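Local structure of viral structural protein 4 (Bombyx mori cytoplasmic polyhedrosis virus, 6TZ0) at residues 253-263 against 310-321. The protein binds GTP at a P-loop and probably accompanies the viral RNA-dependent RNA polymerase during transcription inside the capsid. Sequence-based numbering, arbitrary orientation.
Sequences YEGCLITWTGI and RSTIMKISPHKM
Gly255, Leu257 and Thr259 pair with His319, Ser317 and Lys315 as antiparallel strands, and the axes of the two strand segments come within 4.0 Å. The pairing joins strand 313-319, an edge strand, within this chain, of a four-stranded antiparallel sheet, to strand 255-261. Strand 266-271 bonds along the other edge of 255-261. A classic beta bulge interrupts the register where Met314 and Lys315 both face Thr259. Met314 N gives a 2.7 Å bond to Thr259 O, while the bond from Lys315 N to the same oxygen is weak.

Ile258, Trp260, Ile313 and Ile316 share the buried face, and helix 290-296 packs there through Leu293. Ile313 lays CG1 over one face of the Trp260 indole, 3.5 Å from CZ3. Ile258 CG2 lies over the same face, offset toward the rim. Ile258 and Ile316 run side by side, with their CG1 atoms 3.8 Å apart.

Leu257 and His319 meet on the other face. Leu257 CD1 sits above the centre of the imidazole in a CH-pi contact, 8° off the ring normal. Both residues carry CG anti to the backbone N (chi1 -172° and -168°), which brings methyl and ring together beyond their touching CB atoms. The imidazole is also tied down by its NE2, which bonds to Gln188 O. Tyr253, just before strand 255-261, extends the contact and lies obliquely against the backbone, with CD1 3.5 Å from Lys320 N.

Side-chain hydroxyls take over at the opposite end. Thr261 OG1 accepts a nearly straight bond from Thr312 N. Ser311 OG bonds to Ser308 O as well as across the contact, where it donates to Thr261 O at 2.7 Å, directly in line with the carbonyl bond.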
loop_
_atom_site.group_PDB
_atom_site.type_symbol
_atom_site.label_atom_id
_atom_site.label_comp_id
_atom_site.label_asym_id
_atom_site.label_seq_id
_atom_site.Cartn_x
_atom_site.Cartn_y
_atom_site.Cartn_z
ATOM N N TYR B 253 -35.853 -33.414 19.086
ATOM C CA TYR B 253 -34.537 -33.302 18.489
ATOM C C TYR B 253 -34.481 -34.140 17.225
ATOM O O TYR B 253 -35.151 -35.167 17.111
ATOM C CB TYR B 253 -33.449 -33.759 19.435
ATOM C CG TYR B 253 -33.294 -32.923 20.668
ATOM C CD1 TYR B 253 -32.881 -31.602 20.585
ATOM C CD2 TYR B 253 -33.462 -33.477 21.919
ATOM C CE1 TYR B 253 -32.706 -30.840 21.715
ATOM C CE2 TYR B 253 -33.275 -32.732 23.051
ATOM C CZ TYR B 253 -32.905 -31.413 22.946
ATOM O OH TYR B 253 -32.731 -30.670 24.086
ATOM N N GLU B 254 -33.654 -33.708 16.281
ATOM C CA GLU B 254 -33.651 -34.319 14.967
ATOM C C GLU B 254 -32.387 -35.096 14.643
ATOM O O GLU B 254 -32.386 -35.846 13.666
ATOM C CB GLU B 254 -33.871 -33.247 13.893
ATOM C CG GLU B 254 -35.172 -32.477 14.038
ATOM C CD GLU B 254 -36.398 -33.332 13.816
ATOM O OE1 GLU B 254 -36.332 -34.281 13.012
ATOM O OE2 GLU B 254 -37.433 -33.056 14.453
ATOM N N GLY B 255 -31.320 -34.937 15.418
ATOM C CA GLY B 255 -30.081 -35.639 15.190
ATOM C C GLY B 255 -29.847 -36.752 16.191
ATOM O O GLY B 255 -30.764 -37.219 16.873
ATOM N N CYS B 256 -28.596 -37.193 16.268
ATOM C CA CYS B 256 -28.201 -38.246 17.187
ATOM C C CYS B 256 -26.886 -37.886 17.852
ATOM O O CYS B 256 -26.093 -37.102 17.333
ATOM C CB CYS B 256 -28.053 -39.601 16.485
ATOM S SG CYS B 256 -29.588 -40.325 15.954
ATOM N N LEU B 257 -26.670 -38.473 19.020
ATOM C CA LEU B 257 -25.380 -38.433 19.686
ATOM C C LEU B 257 -25.019 -39.858 20.060
ATOM O O LEU B 257 -25.784 -40.532 20.753
ATOM C CB LEU B 257 -25.413 -37.513 20.909
ATOM C CG LEU B 257 -24.086 -37.222 21.599
ATOM C CD1 LEU B 257 -24.050 -35.783 21.986
ATOM C CD2 LEU B 257 -23.968 -38.046 22.855
ATOM N N ILE B 258 -23.864 -40.311 19.597
ATOM C CA ILE B 258 -23.413 -41.681 19.778
ATOM C C ILE B 258 -22.166 -41.657 20.647
ATOM O O ILE B 258 -21.304 -40.794 20.468
ATOM C CB ILE B 258 -23.124 -42.336 18.416
ATOM C CG1 ILE B 258 -24.323 -42.179 17.492
ATOM C CG2 ILE B 258 -22.848 -43.808 18.579
ATOM C CD1 ILE B 258 -24.026 -42.518 16.067
ATOM N N THR B 259 -22.073 -42.582 21.597
ATOM C CA THR B 259 -20.838 -42.812 22.335
ATOM C C THR B 259 -20.270 -44.164 21.934
ATOM O O THR B 259 -20.992 -45.162 21.906
ATOM C CB THR B 259 -21.048 -42.752 23.849
ATOM O OG1 THR B 259 -21.975 -43.762 24.245
ATOM C CG2 THR B 259 -21.569 -41.396 24.260
ATOM N N TRP B 260 -18.988 -44.186 21.612
ATOM C CA TRP B 260 -18.319 -45.336 21.031
ATOM C C TRP B 260 -17.307 -45.894 22.017
ATOM O O TRP B 260 -17.102 -45.360 23.102
ATOM C CB TRP B 260 -17.618 -44.941 19.736
ATOM C CG TRP B 260 -18.510 -44.489 18.646
ATOM C CD1 TRP B 260 -18.917 -43.217 18.407
ATOM C CD2 TRP B 260 -19.043 -45.287 17.593
ATOM N NE1 TRP B 260 -19.708 -43.174 17.294
ATOM C CE2 TRP B 260 -19.799 -44.436 16.772
ATOM C CE3 TRP B 260 -18.971 -46.642 17.274
ATOM C CZ2 TRP B 260 -20.475 -44.894 15.652
ATOM C CZ3 TRP B 260 -19.637 -47.093 16.162
ATOM C CH2 TRP B 260 -20.385 -46.226 15.368
ATOM N N THR B 261 -16.643 -46.967 21.613
ATOM C CA THR B 261 -15.495 -47.487 22.340
ATOM C C THR B 261 -14.240 -47.056 21.597
ATOM O O THR B 261 -14.165 -47.186 20.374
ATOM C CB THR B 261 -15.554 -49.006 22.462
ATOM O OG1 THR B 261 -15.485 -49.592 21.161
ATOM C CG2 THR B 261 -16.845 -49.422 23.112
ATOM N N GLY B 262 -13.270 -46.525 22.321
ATOM C CA GLY B 262 -12.070 -46.012 21.707
ATOM C C GLY B 262 -10.836 -46.806 22.078
ATOM O O GLY B 262 -10.852 -47.675 22.941
ATOM N N ILE B 263 -9.748 -46.488 21.384
ATOM C CA ILE B 263 -8.440 -46.986 21.783
ATOM C C ILE B 263 -8.032 -46.374 23.113
ATOM O O ILE B 263 -7.489 -47.055 23.989
ATOM C CB ILE B 263 -7.410 -46.693 20.676
ATOM C CG1 ILE B 263 -7.798 -47.410 19.390
ATOM C CG2 ILE B 263 -6.017 -47.108 21.082
ATOM C CD1 ILE B 263 -7.842 -48.896 19.530
ATOM N N ARG B 310 -12.654 -51.122 15.043
ATOM C CA ARG B 310 -13.076 -52.050 16.078
ATOM C C ARG B 310 -14.012 -51.406 17.088
ATOM O O ARG B 310 -14.308 -52.015 18.118
ATOM C CB ARG B 310 -11.851 -52.613 16.791
ATOM C CG ARG B 310 -10.955 -53.420 15.884
ATOM C CD ARG B 310 -9.825 -54.061 16.660
ATOM N NE ARG B 310 -8.974 -53.064 17.303
ATOM C CZ ARG B 310 -7.951 -52.455 16.712
ATOM N NH1 ARG B 310 -7.647 -52.731 15.452
ATOM N NH2 ARG B 310 -7.235 -51.566 17.380
ATOM N N SER B 311 -14.485 -50.195 16.817
ATOM C CA SER B 311 -15.348 -49.486 17.746
ATOM C C SER B 311 -16.777 -49.991 17.650
ATOM O O SER B 311 -17.285 -50.258 16.561
ATOM C CB SER B 311 -15.315 -47.992 17.457
ATOM O OG SER B 311 -14.020 -47.475 17.674
ATOM N N THR B 312 -17.424 -50.125 18.802
ATOM C CA THR B 312 -18.830 -50.483 18.897
ATOM C C THR B 312 -19.577 -49.378 19.627
ATOM O O THR B 312 -18.977 -48.511 20.260
ATOM C CB THR B 312 -19.021 -51.820 19.618
ATOM O OG1 THR B 312 -18.551 -51.706 20.964
ATOM C CG2 THR B 312 -18.249 -52.919 18.918
ATOM N N ILE B 313 -20.898 -49.412 19.538
ATOM C CA ILE B 313 -21.736 -48.360 20.098
ATOM C C ILE B 313 -22.060 -48.685 21.547
ATOM O O ILE B 313 -22.548 -49.776 21.855
ATOM C CB ILE B 313 -23.019 -48.180 19.273
ATOM C CG1 ILE B 313 -22.686 -47.644 17.888
ATOM C CG2 ILE B 313 -23.942 -47.226 19.950
ATOM C CD1 ILE B 313 -23.839 -47.630 16.941
ATOM N N MET B 314 -21.796 -47.732 22.440
ATOM C CA MET B 314 -22.195 -47.853 23.834
ATOM C C MET B 314 -23.573 -47.272 24.100
ATOM O O MET B 314 -24.301 -47.807 24.942
ATOM C CB MET B 314 -21.181 -47.154 24.738
ATOM C CG MET B 314 -19.788 -47.727 24.683
ATOM S SD MET B 314 -18.607 -46.759 25.637
ATOM C CE MET B 314 -19.097 -47.167 27.306
ATOM N N LYS B 315 -23.954 -46.199 23.403
ATOM C CA LYS B 315 -25.195 -45.485 23.673
ATOM C C LYS B 315 -25.527 -44.576 22.494
ATOM O O LYS B 315 -24.635 -43.928 21.948
ATOM C CB LYS B 315 -25.067 -44.657 24.956
ATOM C CG LYS B 315 -26.340 -44.001 25.414
ATOM C CD LYS B 315 -26.122 -43.271 26.718
ATOM C CE LYS B 315 -27.393 -42.596 27.182
ATOM N NZ LYS B 315 -27.185 -41.863 28.457
ATOM N N ILE B 316 -26.804 -44.543 22.103
ATOM C CA ILE B 316 -27.323 -43.588 21.123
ATOM C C ILE B 316 -28.537 -42.893 21.720
ATOM O O ILE B 316 -29.489 -43.556 22.142
ATOM C CB ILE B 316 -27.718 -44.249 19.790
ATOM C CG1 ILE B 316 -26.511 -44.807 19.068
ATOM C CG2 ILE B 316 -28.352 -43.248 18.855
ATOM C CD1 ILE B 316 -26.874 -45.618 17.853
ATOM N N SER B 317 -28.512 -41.567 21.739
ATOM C CA SER B 317 -29.630 -40.756 22.183
ATOM C C SER B 317 -29.967 -39.728 21.116
ATOM O O SER B 317 -29.102 -39.355 20.318
ATOM C CB SER B 317 -29.295 -40.041 23.497
ATOM O OG SER B 317 -29.013 -40.974 24.522
ATOM N N PRO B 318 -31.219 -39.274 21.053
ATOM C CA PRO B 318 -31.539 -38.144 20.175
ATOM C C PRO B 318 -30.908 -36.859 20.682
ATOM O O PRO B 318 -30.863 -36.599 21.886
ATOM C CB PRO B 318 -33.067 -38.071 20.234
ATOM C CG PRO B 318 -33.489 -39.414 20.651
ATOM C CD PRO B 318 -32.438 -39.900 21.584
ATOM N N HIS B 319 -30.407 -36.056 19.750
ATOM C CA HIS B 319 -29.678 -34.852 20.103
ATOM C C HIS B 319 -29.994 -33.799 19.054
ATOM O O HIS B 319 -30.523 -34.111 17.990
ATOM C CB HIS B 319 -28.175 -35.137 20.198
ATOM C CG HIS B 319 -27.387 -34.036 20.827
ATOM N ND1 HIS B 319 -27.365 -33.821 22.186
ATOM C CD2 HIS B 319 -26.620 -33.065 20.281
ATOM C CE1 HIS B 319 -26.598 -32.779 22.451
ATOM N NE2 HIS B 319 -26.144 -32.296 21.311
ATOM N N LYS B 320 -29.703 -32.543 19.372
ATOM C CA LYS B 320 -29.943 -31.449 18.441
ATOM C C LYS B 320 -28.998 -31.523 17.246
ATOM O O LYS B 320 -27.832 -31.900 17.383
ATOM C CB LYS B 320 -29.772 -30.119 19.167
ATOM C CG LYS B 320 -30.106 -28.923 18.339
ATOM C CD LYS B 320 -29.928 -27.647 19.085
ATOM C CE LYS B 320 -30.246 -26.502 18.170
ATOM N NZ LYS B 320 -29.242 -26.400 17.082
ATOM N N MET B 321 -29.513 -31.187 16.064
ATOM C CA MET B 321 -28.680 -31.127 14.870
ATOM C C MET B 321 -27.691 -29.975 14.916
ATOM O O MET B 321 -27.997 -28.882 15.392
ATOM C CB MET B 321 -29.535 -30.996 13.614
ATOM C CG MET B 321 -30.095 -32.293 13.111
ATOM S SD MET B 321 -30.879 -32.065 11.517
ATOM C CE MET B 321 -31.418 -33.733 11.171
#